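Local coordinates for protein inositol-1-monophosphatase (Nostoc sp., PDB 5ZHH) that probably hydrolyses inositol monophosphates to free inositol and phosphate, as enzymes of the inositol monophosphatase family do, at residues 12-17 / 104-109; 2-7 / 113-118; 221-226 / 245-250; 53-58 / 65-70; 6-11 / 129-134. One frame throughout, in Å; residues are numbered along the deposited sequence.

Interaction 1: 12-17 / 104-109; sequences TEAALA and VSIGLL
Ile106 carries this contact through a single methyl: its CD1 meets the helical turn formed by Ala14 and Ala15. The tightest approach is to backbone, with Ile106 CD1 3.5 Å from Ala15 N. The same methyl lies 3.7 Å from Ala14 CB and also touches Ala15 CB, so it is seated among the small side chains of two successive residues. The torsions explain the reach: CG1 of Ile106 stands beside the backbone N (chi1 -60°), and an extended chi2 of 177° carries CD1 on to the helix. Two alanines let the backbones come close, Ala15 CA being 6.1 Å from Val104 CA. At Val104 the packing is looser, for its CG2 approaches Ala15 O only at 4.4 Å. The far side of the helix faces a subunit boundary instead, where Glu13 OE2 forms a salt bridge with Arg140 of the second subunit. The axes of segments 12-17 and 104-109 run nearly antiparallel, at 163°, and pass 8.6 Å apart. Helix 3-25 thereby lies over strand 103-110, with Val118 of strand 113-121 touching Ala15, Ile86 of strand 82-90 touching Ile106, and helix 44-61 covering Ala14 through Ile57 and Ile106 through Val54.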
# COMPACT_ATOMS: atom_id res chain seq x y z
N THR A 12 -17.15 11.36 -3.64
CA THR A 12 -15.98 10.50 -3.60
C THR A 12 -14.74 11.25 -4.07
O THR A 12 -13.69 11.21 -3.42
CB THR A 12 -16.21 9.25 -4.45
OG1 THR A 12 -17.37 8.55 -3.96
CG2 THR A 12 -15.01 8.34 -4.38
N GLU A 13 -14.84 11.96 -5.20
CA GLU A 13 -13.69 12.70 -5.70
C GLU A 13 -13.32 13.83 -4.75
O GLU A 13 -12.13 14.10 -4.54
CB GLU A 13 -13.97 13.22 -7.11
CG GLU A 13 -12.91 14.18 -7.69
CD GLU A 13 -11.55 13.52 -7.95
OE1 GLU A 13 -11.45 12.28 -7.90
OE2 GLU A 13 -10.58 14.26 -8.23
N ALA A 14 -14.31 14.48 -4.14
CA ALA A 14 -14.00 15.51 -3.16
C ALA A 14 -13.26 14.92 -1.96
O ALA A 14 -12.30 15.52 -1.46
CB ALA A 14 -15.28 16.22 -2.71
N ALA A 15 -13.68 13.74 -1.51
CA ALA A 15 -13.03 13.11 -0.36
C ALA A 15 -11.60 12.69 -0.70
O ALA A 15 -10.69 12.85 0.13
CB ALA A 15 -13.84 11.89 0.08
N LEU A 16 -11.39 12.13 -1.89
CA LEU A 16 -10.05 11.70 -2.28
C LEU A 16 -9.12 12.89 -2.48
O LEU A 16 -7.95 12.85 -2.09
CB LEU A 16 -10.12 10.85 -3.54
CG LEU A 16 -10.84 9.51 -3.35
CD1 LEU A 16 -10.94 8.76 -4.68
CD2 LEU A 16 -10.12 8.66 -2.30
N ALA A 17 -9.63 13.96 -3.10
CA ALA A 17 -8.81 15.14 -3.31
C ALA A 17 -8.41 15.76 -1.98
O ALA A 17 -7.24 16.13 -1.78
CB ALA A 17 -9.55 16.15 -4.19
N VAL A 104 -11.72 12.47 6.26
CA VAL A 104 -12.63 13.45 5.69
C VAL A 104 -14.00 12.80 5.65
O VAL A 104 -14.13 11.64 5.26
CB VAL A 104 -12.17 13.87 4.28
CG1 VAL A 104 -13.06 14.98 3.72
CG2 VAL A 104 -10.72 14.31 4.30
N SER A 105 -15.03 13.54 6.09
CA SER A 105 -16.40 13.04 6.09
C SER A 105 -17.25 13.98 5.25
O SER A 105 -17.29 15.19 5.53
CB SER A 105 -16.95 12.92 7.51
OG SER A 105 -18.28 12.41 7.52
N ILE A 106 -17.93 13.44 4.24
CA ILE A 106 -18.76 14.23 3.32
C ILE A 106 -20.12 13.55 3.23
O ILE A 106 -20.25 12.48 2.63
CB ILE A 106 -18.12 14.34 1.93
CG1 ILE A 106 -16.75 15.02 2.04
CG2 ILE A 106 -19.03 15.11 0.99
CD1 ILE A 106 -16.01 15.11 0.72
N GLY A 107 -21.14 14.17 3.82
CA GLY A 107 -22.48 13.63 3.81
C GLY A 107 -23.45 14.60 3.18
O GLY A 107 -23.27 15.82 3.25
N LEU A 108 -24.49 14.05 2.55
CA LEU A 108 -25.53 14.87 1.94
C LEU A 108 -26.85 14.56 2.63
O LEU A 108 -27.27 13.40 2.68
CB LEU A 108 -25.63 14.61 0.43
CG LEU A 108 -26.84 15.30 -0.23
CD1 LEU A 108 -26.72 16.82 -0.09
CD2 LEU A 108 -26.97 14.90 -1.70
N LEU A 109 -27.49 15.61 3.14
CA LEU A 109 -28.84 15.55 3.67
C LEU A 109 -29.81 15.98 2.58
O LEU A 109 -29.65 17.05 1.98
CB LEU A 109 -29.01 16.46 4.89
CG LEU A 109 -28.16 16.21 6.14
CD1 LEU A 109 -28.06 17.48 6.97
CD2 LEU A 109 -28.76 15.08 6.98

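Interaction 2: 2-7 / 113-118; sequences TNLQTF and VPQVGV
Val116 meets Leu4 and Phe7 through one methyl, CG2, which sits between two helix residues three positions apart. From Val116 CG2 to Leu4 CD2 is 3.9 Å, and the two side chains run alongside one another, pointing opposite ways. The same Val116 CG2 is 3.9 Å from Phe7 CB and approaches the rim of the Phe7 ring close to the ring plane, while the ring itself turns off from the strand. The other Leu4 branch makes a looser contact, with CD1 4.3 Å from Gln115 OE1. That consecutive strand residues both turn their side chains to the helix follows from a classic beta bulge: Gln115 and Val116 together face Leu108 of the neighbouring strand, and Gln115 has a helix-like psi of -22°. The amide of Gln115 is held by its own chain, since NE2 donates to Pro114 O at 2.9 Å, an N-H...O angle of 159°, approaching from above the carbonyl plane. Around Phe7, Asn3 O stands 3.6 Å above one face of the ring, offset to the rim, while Phe62 meets the ring edge-to-face and His65 and Tyr82 add further ring contacts. Farther out, Ala132 and Leu134 touch Leu4, and Thr6 OG1 hydrogen-bonds Arg60 of the second subunit.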
# COMPACT_ATOMS: atom_id res chain seq x y z
N THR A 2 -28.30 6.44 -9.60
CA THR A 2 -28.20 7.37 -10.71
C THR A 2 -28.29 8.81 -10.22
O THR A 2 -27.31 9.56 -10.30
CB THR A 2 -29.26 7.10 -11.80
OG1 THR A 2 -28.96 5.85 -12.44
CG2 THR A 2 -29.26 8.24 -12.82
N ASN A 3 -29.47 9.24 -9.76
CA ASN A 3 -29.54 10.57 -9.17
C ASN A 3 -28.61 10.66 -7.97
O ASN A 3 -27.73 11.52 -7.91
CB ASN A 3 -30.99 10.87 -8.77
CG ASN A 3 -31.28 12.36 -8.64
OD1 ASN A 3 -30.37 13.18 -8.52
ND2 ASN A 3 -32.56 12.71 -8.63
N LEU A 4 -28.73 9.70 -7.05
CA LEU A 4 -27.85 9.64 -5.89
C LEU A 4 -26.44 9.22 -6.30
O LEU A 4 -25.46 9.60 -5.64
CB LEU A 4 -28.42 8.69 -4.84
CG LEU A 4 -29.70 9.25 -4.21
CD1 LEU A 4 -30.28 8.28 -3.18
CD2 LEU A 4 -29.45 10.62 -3.61
N GLN A 5 -26.32 8.40 -7.35
CA GLN A 5 -25.01 7.98 -7.82
C GLN A 5 -24.18 9.17 -8.29
O GLN A 5 -22.97 9.22 -8.07
CB GLN A 5 -25.17 6.96 -8.95
CG GLN A 5 -23.87 6.36 -9.44
CD GLN A 5 -23.28 5.39 -8.44
OE1 GLN A 5 -23.91 4.41 -8.07
NE2 GLN A 5 -22.05 5.66 -8.00
N THR A 6 -24.83 10.14 -8.94
CA THR A 6 -24.12 11.35 -9.34
C THR A 6 -23.59 12.11 -8.13
O THR A 6 -22.44 12.56 -8.12
CB THR A 6 -25.05 12.24 -10.17
OG1 THR A 6 -25.34 11.58 -11.41
CG2 THR A 6 -24.40 13.59 -10.47
N PHE A 7 -24.41 12.23 -7.08
CA PHE A 7 -23.95 12.86 -5.85
C PHE A 7 -22.80 12.08 -5.24
O PHE A 7 -21.81 12.67 -4.79
CB PHE A 7 -25.10 12.95 -4.84
CG PHE A 7 -26.24 13.80 -5.29
CD1 PHE A 7 -26.03 14.89 -6.11
CD2 PHE A 7 -27.54 13.49 -4.91
CE1 PHE A 7 -27.09 15.68 -6.53
CE2 PHE A 7 -28.60 14.27 -5.33
CZ PHE A 7 -28.38 15.37 -6.14
N VAL A 113 -32.45 14.43 5.70
CA VAL A 113 -32.25 13.01 5.92
C VAL A 113 -30.95 12.60 5.27
O VAL A 113 -30.72 12.91 4.10
CB VAL A 113 -33.42 12.16 5.35
CG1 VAL A 113 -33.18 10.68 5.64
CG2 VAL A 113 -34.74 12.62 5.95
N PRO A 114 -30.05 11.90 5.98
CA PRO A 114 -28.80 11.44 5.36
C PRO A 114 -29.06 10.46 4.22
O PRO A 114 -29.74 9.45 4.40
CB PRO A 114 -28.06 10.76 6.52
CG PRO A 114 -28.67 11.35 7.77
CD PRO A 114 -30.11 11.60 7.42
N GLN A 115 -28.52 10.77 3.04
CA GLN A 115 -28.76 9.95 1.86
C GLN A 115 -27.50 9.60 1.07
O GLN A 115 -27.54 8.64 0.29
CB GLN A 115 -29.75 10.65 0.91
CG GLN A 115 -31.17 10.73 1.44
CD GLN A 115 -31.90 9.40 1.40
OE1 GLN A 115 -32.52 9.05 0.39
NE2 GLN A 115 -31.83 8.65 2.49
N VAL A 116 -26.42 10.36 1.20
CA VAL A 116 -25.15 10.06 0.54
C VAL A 116 -24.03 10.26 1.55
O VAL A 116 -24.01 11.27 2.27
CB VAL A 116 -24.91 10.94 -0.70
CG1 VAL A 116 -23.57 10.59 -1.34
CG2 VAL A 116 -26.04 10.80 -1.70
N GLY A 117 -23.09 9.32 1.58
CA GLY A 117 -21.99 9.44 2.52
C GLY A 117 -20.68 8.90 2.00
O GLY A 117 -20.62 7.81 1.43
N VAL A 118 -19.62 9.68 2.17
CA VAL A 118 -18.26 9.23 1.88
C VAL A 118 -17.38 9.57 3.07
O VAL A 118 -17.39 10.71 3.55
CB VAL A 118 -17.69 9.87 0.59
CG1 VAL A 118 -16.28 9.38 0.38
CG2 VAL A 118 -18.55 9.51 -0.62

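Interaction 3: 221-226 / 245-250; sequences ILLEEA and ILATNG
Leu223 makes the whole contact from the helix side, against Ala247 and the carbonyl of Thr248. Its CB leaves the helix in the direction of the strand but finds no atom of 245-250 within 4.2 Å; its task is to aim the branch. With chi1 at 174°, CG extends away from the backbone N and comes to 4.1 Å from Thr248 O. From CG the chain forks around that oxygen: Leu223 CD1 lies 3.9 Å from Thr248 O, and CD2 is equally near it. CD2 also reaches farthest along the strand, ending 3.5 Å from Ala247 CB, a close fit for two methyl carbons. Shortening Leu223 to an alanine is likely to open a gap beside Ala247 and to take away the methyls that flank Thr248 O. The Thr248 side chain points away from the helix, where OG1 hydrogen-bonds His253 ND1 and accepts from Gly250 N at 3.0 Å, with an N-H...O angle of 160°. This second bond closes an ST turn as the strand ends; Gly250 has a phi of 96°, where a side chain would press on the carbonyl O of the residue before. Beyond the two segments, Val145, Val198 and Val230 also touch Leu223. Strand 245-248 pairs with strands 205-208 and 229-231; helices 213-225 and 191-199 contact Ala247, while helix 253-261 packs against Leu246.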
# COMPACT_ATOMS: atom_id res chain seq x y z
N ILE A 221 -25.80 7.10 6.82
CA ILE A 221 -26.33 6.43 5.64
C ILE A 221 -25.46 5.24 5.26
O ILE A 221 -25.96 4.19 4.84
CB ILE A 221 -26.52 7.42 4.47
CG1 ILE A 221 -27.12 6.70 3.26
CG2 ILE A 221 -25.21 8.08 4.07
CD1 ILE A 221 -28.49 6.09 3.51
N LEU A 222 -24.14 5.37 5.42
CA LEU A 222 -23.23 4.25 5.21
C LEU A 222 -23.64 3.05 6.05
O LEU A 222 -23.75 1.93 5.56
CB LEU A 222 -21.80 4.66 5.56
CG LEU A 222 -20.74 3.58 5.34
CD1 LEU A 222 -20.46 3.42 3.84
CD2 LEU A 222 -19.46 3.89 6.11
N LEU A 223 -23.88 3.29 7.35
CA LEU A 223 -24.22 2.20 8.24
C LEU A 223 -25.58 1.61 7.89
O LEU A 223 -25.74 0.38 7.86
CB LEU A 223 -24.21 2.69 9.69
CG LEU A 223 -24.70 1.71 10.75
CD1 LEU A 223 -23.88 0.44 10.66
CD2 LEU A 223 -24.56 2.31 12.15
N GLU A 224 -26.56 2.46 7.58
CA GLU A 224 -27.87 1.95 7.21
C GLU A 224 -27.82 1.12 5.93
O GLU A 224 -28.44 0.05 5.86
CB GLU A 224 -28.86 3.11 7.06
CG GLU A 224 -29.18 3.79 8.40
CD GLU A 224 -30.12 4.97 8.24
OE1 GLU A 224 -30.90 5.24 9.17
OE2 GLU A 224 -30.09 5.62 7.17
N GLU A 225 -27.07 1.58 4.93
CA GLU A 225 -26.92 0.80 3.70
C GLU A 225 -26.20 -0.52 3.96
O GLU A 225 -26.44 -1.50 3.26
CB GLU A 225 -26.18 1.62 2.64
CG GLU A 225 -27.07 2.62 1.91
CD GLU A 225 -28.22 1.96 1.16
OE1 GLU A 225 -27.94 1.08 0.31
OE2 GLU A 225 -29.39 2.29 1.44
N ALA A 226 -25.31 -0.54 4.95
CA ALA A 226 -24.60 -1.76 5.32
C ALA A 226 -25.46 -2.72 6.14
O ALA A 226 -24.98 -3.81 6.49
CB ALA A 226 -23.33 -1.42 6.11
N ILE A 245 -26.31 9.90 19.54
CA ILE A 245 -26.46 8.91 18.49
C ILE A 245 -26.22 7.53 19.07
O ILE A 245 -25.33 7.33 19.90
CB ILE A 245 -25.52 9.21 17.30
CG1 ILE A 245 -25.71 8.16 16.20
CG2 ILE A 245 -24.07 9.26 17.78
CD1 ILE A 245 -25.07 8.52 14.86
N LEU A 246 -27.05 6.57 18.65
CA LEU A 246 -26.85 5.15 18.94
C LEU A 246 -26.85 4.41 17.61
O LEU A 246 -27.85 4.46 16.88
CB LEU A 246 -27.96 4.61 19.85
CG LEU A 246 -28.03 3.09 20.01
CD1 LEU A 246 -26.73 2.58 20.65
CD2 LEU A 246 -29.23 2.69 20.86
N ALA A 247 -25.74 3.75 17.29
CA ALA A 247 -25.54 3.20 15.95
C ALA A 247 -24.95 1.79 16.06
O ALA A 247 -23.85 1.62 16.59
CB ALA A 247 -24.61 4.10 15.14
N THR A 248 -25.69 0.79 15.58
CA THR A 248 -25.30 -0.60 15.80
C THR A 248 -25.53 -1.43 14.55
O THR A 248 -26.08 -0.95 13.54
CB THR A 248 -26.09 -1.24 16.95
OG1 THR A 248 -27.43 -1.49 16.52
CG2 THR A 248 -26.11 -0.33 18.19
N ASN A 249 -25.14 -2.70 14.64
CA ASN A 249 -25.42 -3.68 13.60
C ASN A 249 -26.89 -4.04 13.50
O ASN A 249 -27.26 -4.81 12.60
CB ASN A 249 -24.60 -4.97 13.82
CG ASN A 249 -24.96 -5.70 15.12
OD1 ASN A 249 -25.92 -5.35 15.81
ND2 ASN A 249 -24.18 -6.73 15.44
N GLY A 250 -27.75 -3.54 14.38
CA GLY A 250 -29.16 -3.86 14.29
C GLY A 250 -29.57 -5.02 15.19
O GLY A 250 -30.70 -5.04 15.69

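Interaction 4: 53-58 / 65-70; sequences VVLEII and HSILAE
Ile58 N bonds Val54 O at 3.0 Å, the shorter of the two backbone bonds within 53-58, and so belongs to the regular helical turn from which Ile58 and Leu55 press on Ile67. All the packing across the contact is hydrocarbon. Ile67 divides it between its branches: CG2 is 3.6 Å from Leu55 CD2, and CD1 is 3.7 Å from Ile58 CG2. In Ile67, chi1 (-54°) sets CG2 anti to the backbone N and CG1 beside it, and chi2, -60°, then turns CD1 to Ile58. Both pairs of side chains cross obliquely. The CB bond of Leu55 points neither at the strand nor away from it, but its CD2 reaches Ile67; Ile58 aims at the strand from CB onward. The Ile67 backbone pairs with Leu75, and its O also accepts from the side-chain NE2 of Gln78. Trp84 of strand 82-90 touches both isoleucines, and Ser72 touches Leu55. The pairing joins consecutive elements of the chain, helix 44-61 and strand 66-69, with the helix lying over the sheet beside helix 3-25; such a helical pair on a beta-sheet is consistent with the layered alpha-beta-alpha-beta-alpha sandwich of the inositol monophosphatase fold.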
# COMPACT_ATOMS: atom_id res chain seq x y z
N VAL A 53 -10.59 22.59 -0.59
CA VAL A 53 -10.67 21.62 -1.68
C VAL A 53 -12.08 21.02 -1.77
O VAL A 53 -12.64 20.90 -2.87
CB VAL A 53 -9.60 20.52 -1.51
CG1 VAL A 53 -9.89 19.34 -2.40
CG2 VAL A 53 -8.23 21.09 -1.81
N VAL A 54 -12.65 20.63 -0.63
CA VAL A 54 -13.99 20.04 -0.64
C VAL A 54 -15.02 21.04 -1.14
O VAL A 54 -15.85 20.73 -2.00
CB VAL A 54 -14.36 19.52 0.76
CG1 VAL A 54 -15.79 19.00 0.75
CG2 VAL A 54 -13.43 18.42 1.20
N LEU A 55 -14.98 22.26 -0.60
CA LEU A 55 -15.98 23.26 -0.97
C LEU A 55 -15.90 23.58 -2.46
O LEU A 55 -16.93 23.65 -3.14
CB LEU A 55 -15.78 24.53 -0.14
CG LEU A 55 -16.14 24.39 1.35
CD1 LEU A 55 -15.97 25.72 2.07
CD2 LEU A 55 -17.55 23.88 1.48
N GLU A 56 -14.69 23.76 -2.98
CA GLU A 56 -14.56 24.11 -4.39
C GLU A 56 -15.20 23.05 -5.28
O GLU A 56 -15.92 23.38 -6.23
CB GLU A 56 -13.09 24.30 -4.75
CG GLU A 56 -12.86 24.95 -6.11
CD GLU A 56 -12.96 23.97 -7.26
OE1 GLU A 56 -12.68 22.77 -7.04
OE2 GLU A 56 -13.33 24.40 -8.38
N ILE A 57 -14.98 21.77 -4.97
CA ILE A 57 -15.52 20.70 -5.80
C ILE A 57 -17.04 20.66 -5.70
O ILE A 57 -17.75 20.62 -6.71
CB ILE A 57 -14.88 19.35 -5.42
CG1 ILE A 57 -13.39 19.35 -5.79
CG2 ILE A 57 -15.62 18.19 -6.08
CD1 ILE A 57 -12.61 18.16 -5.25
N ILE A 58 -17.57 20.69 -4.47
CA ILE A 58 -19.01 20.54 -4.29
C ILE A 58 -19.75 21.71 -4.92
O ILE A 58 -20.78 21.53 -5.58
CB ILE A 58 -19.36 20.40 -2.80
CG1 ILE A 58 -18.73 19.13 -2.22
CG2 ILE A 58 -20.87 20.43 -2.61
CD1 ILE A 58 -19.36 17.87 -2.74
N HIS A 65 -26.73 23.77 -4.26
CA HIS A 65 -26.83 23.09 -2.98
C HIS A 65 -26.30 23.97 -1.86
O HIS A 65 -25.49 24.88 -2.08
CB HIS A 65 -26.06 21.77 -3.00
CG HIS A 65 -26.62 20.74 -3.93
ND1 HIS A 65 -26.22 19.42 -3.92
CD2 HIS A 65 -27.56 20.83 -4.91
CE1 HIS A 65 -26.89 18.75 -4.84
NE2 HIS A 65 -27.71 19.58 -5.45
N SER A 66 -26.74 23.68 -0.63
CA SER A 66 -26.26 24.39 0.55
C SER A 66 -25.24 23.54 1.28
O SER A 66 -25.21 22.31 1.16
CB SER A 66 -27.42 24.73 1.49
OG SER A 66 -28.23 25.78 0.96
N ILE A 67 -24.37 24.21 2.04
CA ILE A 67 -23.27 23.57 2.76
C ILE A 67 -23.38 23.85 4.25
O ILE A 67 -23.69 24.97 4.66
CB ILE A 67 -21.91 24.07 2.24
CG1 ILE A 67 -21.80 23.90 0.73
CG2 ILE A 67 -20.77 23.33 2.96
CD1 ILE A 67 -21.93 22.49 0.26
N LEU A 68 -23.17 22.81 5.06
CA LEU A 68 -22.99 22.93 6.51
C LEU A 68 -21.59 22.46 6.89
O LEU A 68 -21.21 21.32 6.58
CB LEU A 68 -24.05 22.13 7.28
CG LEU A 68 -23.95 22.29 8.80
CD1 LEU A 68 -24.23 23.73 9.23
CD2 LEU A 68 -24.90 21.32 9.48
N ALA A 69 -20.83 23.31 7.58
CA ALA A 69 -19.51 22.94 8.06
C ALA A 69 -19.17 23.77 9.29
O ALA A 69 -19.71 24.86 9.50
CB ALA A 69 -18.43 23.11 6.99
N GLU A 70 -18.26 23.24 10.12
CA GLU A 70 -17.91 23.93 11.36
C GLU A 70 -17.21 25.26 11.09
O GLU A 70 -17.60 26.29 11.65
CB GLU A 70 -17.03 23.03 12.23
CG GLU A 70 -16.60 23.69 13.54
CD GLU A 70 -15.85 22.73 14.45
OE1 GLU A 70 -15.25 21.76 13.94
OE2 GLU A 70 -15.88 22.94 15.68

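Interaction 5: 6-11 / 129-134; sequences TFLDIA and RGAAGL
Leu8 and Arg129 are brought together by two torsions: chi1 of 177° extends the leucine from its backbone N out to the strand, and a bend at chi3, 61°, turns the arginine's end toward it. The two side chains cross at about a right angle. Leu8 CD2 lies 3.9 Å from Arg129 NH2 and 4.2 Å from Ala131 CB, while its sister methyl CD1 is 3.9 Å from Gly130 O and also touches Arg129 CB. One leucine thus fills the space over three consecutive strand residues. A serine here would probably open a gap above Ala131 and leave Arg129 NH2 without the methyl beside it. Strand 126-131 ends in a type II beta turn, with Leu134 N bonding Ala131 O at 2.8 Å and Gly133 taking the position of positive phi; Gly133 N also bonds Glu225 OE2. The polar end of Arg129 is fixed from several sides. Its NE hydrogen-bonds Thr12 OG1, one turn on from Leu8. Its NH2 donates to a water 2.7 Å away, which meets the guanidinium edge in plane and stands 2.7 Å from Asp9 OD1; Asp9 OD1 and Arg129 NH2 are themselves 4.8 Å apart. The other carboxylate oxygen, Asp9 OD2, forms a salt bridge with Arg60 and a hydrogen bond with His61, both of the second subunit.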
# COMPACT_ATOMS: atom_id res chain seq x y z
N THR A 6 -24.83 10.14 -8.94
CA THR A 6 -24.12 11.35 -9.34
C THR A 6 -23.59 12.11 -8.13
O THR A 6 -22.44 12.56 -8.12
CB THR A 6 -25.05 12.24 -10.17
OG1 THR A 6 -25.34 11.58 -11.41
CG2 THR A 6 -24.40 13.59 -10.47
N PHE A 7 -24.41 12.23 -7.08
CA PHE A 7 -23.95 12.86 -5.85
C PHE A 7 -22.80 12.08 -5.24
O PHE A 7 -21.81 12.67 -4.79
CB PHE A 7 -25.10 12.95 -4.84
CG PHE A 7 -26.24 13.80 -5.29
CD1 PHE A 7 -26.03 14.89 -6.11
CD2 PHE A 7 -27.54 13.49 -4.91
CE1 PHE A 7 -27.09 15.68 -6.53
CE2 PHE A 7 -28.60 14.27 -5.33
CZ PHE A 7 -28.38 15.37 -6.14
N LEU A 8 -22.91 10.75 -5.22
CA LEU A 8 -21.89 9.91 -4.62
C LEU A 8 -20.57 9.98 -5.39
O LEU A 8 -19.49 9.96 -4.79
CB LEU A 8 -22.41 8.47 -4.55
CG LEU A 8 -21.44 7.42 -4.01
CD1 LEU A 8 -21.07 7.77 -2.57
CD2 LEU A 8 -22.03 6.03 -4.10
N ASP A 9 -20.65 10.04 -6.73
CA ASP A 9 -19.44 10.18 -7.53
C ASP A 9 -18.66 11.43 -7.15
O ASP A 9 -17.43 11.40 -7.04
CB ASP A 9 -19.79 10.22 -9.03
CG ASP A 9 -20.26 8.88 -9.57
OD1 ASP A 9 -20.06 7.85 -8.90
OD2 ASP A 9 -20.84 8.88 -10.68
N ILE A 10 -19.36 12.56 -7.00
CA ILE A 10 -18.68 13.82 -6.73
C ILE A 10 -18.16 13.86 -5.30
O ILE A 10 -17.06 14.36 -5.04
CB ILE A 10 -19.63 15.00 -7.02
CG1 ILE A 10 -19.97 15.04 -8.51
CG2 ILE A 10 -18.98 16.31 -6.60
CD1 ILE A 10 -18.77 14.95 -9.40
N ALA A 11 -18.95 13.36 -4.35
CA ALA A 11 -18.47 13.31 -2.97
C ALA A 11 -17.23 12.44 -2.85
O ALA A 11 -16.33 12.74 -2.05
CB ALA A 11 -19.57 12.79 -2.05
N ARG A 129 -18.02 4.25 1.24
CA ARG A 129 -18.98 4.92 0.38
C ARG A 129 -20.35 4.27 0.52
O ARG A 129 -20.46 3.04 0.55
CB ARG A 129 -18.53 4.88 -1.09
CG ARG A 129 -17.33 5.78 -1.39
CD ARG A 129 -16.63 5.39 -2.68
NE ARG A 129 -17.48 5.48 -3.87
CZ ARG A 129 -18.02 4.43 -4.47
NH1 ARG A 129 -17.81 3.22 -3.98
NH2 ARG A 129 -18.76 4.58 -5.57
N GLY A 130 -21.38 5.10 0.61
CA GLY A 130 -22.74 4.60 0.70
C GLY A 130 -23.72 5.64 0.22
O GLY A 130 -23.49 6.84 0.34
N ALA A 131 -24.83 5.16 -0.34
CA ALA A 131 -25.92 6.02 -0.75
C ALA A 131 -27.21 5.22 -0.71
O ALA A 131 -27.20 4.01 -0.94
CB ALA A 131 -25.69 6.62 -2.14
N ALA A 132 -28.32 5.90 -0.42
CA ALA A 132 -29.61 5.23 -0.27
C ALA A 132 -29.92 4.37 -1.49
O ALA A 132 -29.92 4.85 -2.63
CB ALA A 132 -30.71 6.28 -0.07
N GLY A 133 -30.15 3.08 -1.24
CA GLY A 133 -30.48 2.15 -2.29
C GLY A 133 -29.33 1.70 -3.16
O GLY A 133 -29.53 0.85 -4.03
N LEU A 134 -28.12 2.22 -2.94
CA LEU A 134 -26.98 1.89 -3.77
C LEU A 134 -25.95 1.01 -3.08
O LEU A 134 -25.00 0.57 -3.73
CB LEU A 134 -26.29 3.17 -4.25
CG LEU A 134 -27.17 4.09 -5.11
CD1 LEU A 134 -26.36 5.26 -5.62
CD2 LEU A 134 -27.81 3.31 -6.25
O HOH W 1 -18.81 7.11 -6.63

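Helix 3-25 supplies one side of interactions 1, 2 and 5, against three successive strands of one sheet: 103-110, 113-121 and 126-131. Interaction 4 sets the next helix, 44-61, on the same sheet and touches interaction 1 through Ile57 and Val54. Interactions 1, 3 and 4 are essentially hydrocarbon and buried, although in interaction 4 Leu55 is partly exposed. Interaction 2 is only partly buried, and interaction 5 adds water and charge where the helix meets the second subunit. Interaction 3 belongs to the other sheet, its centre about 24 Å from that of interaction 4, yet Glu225 and Gly133 link it to interaction 5.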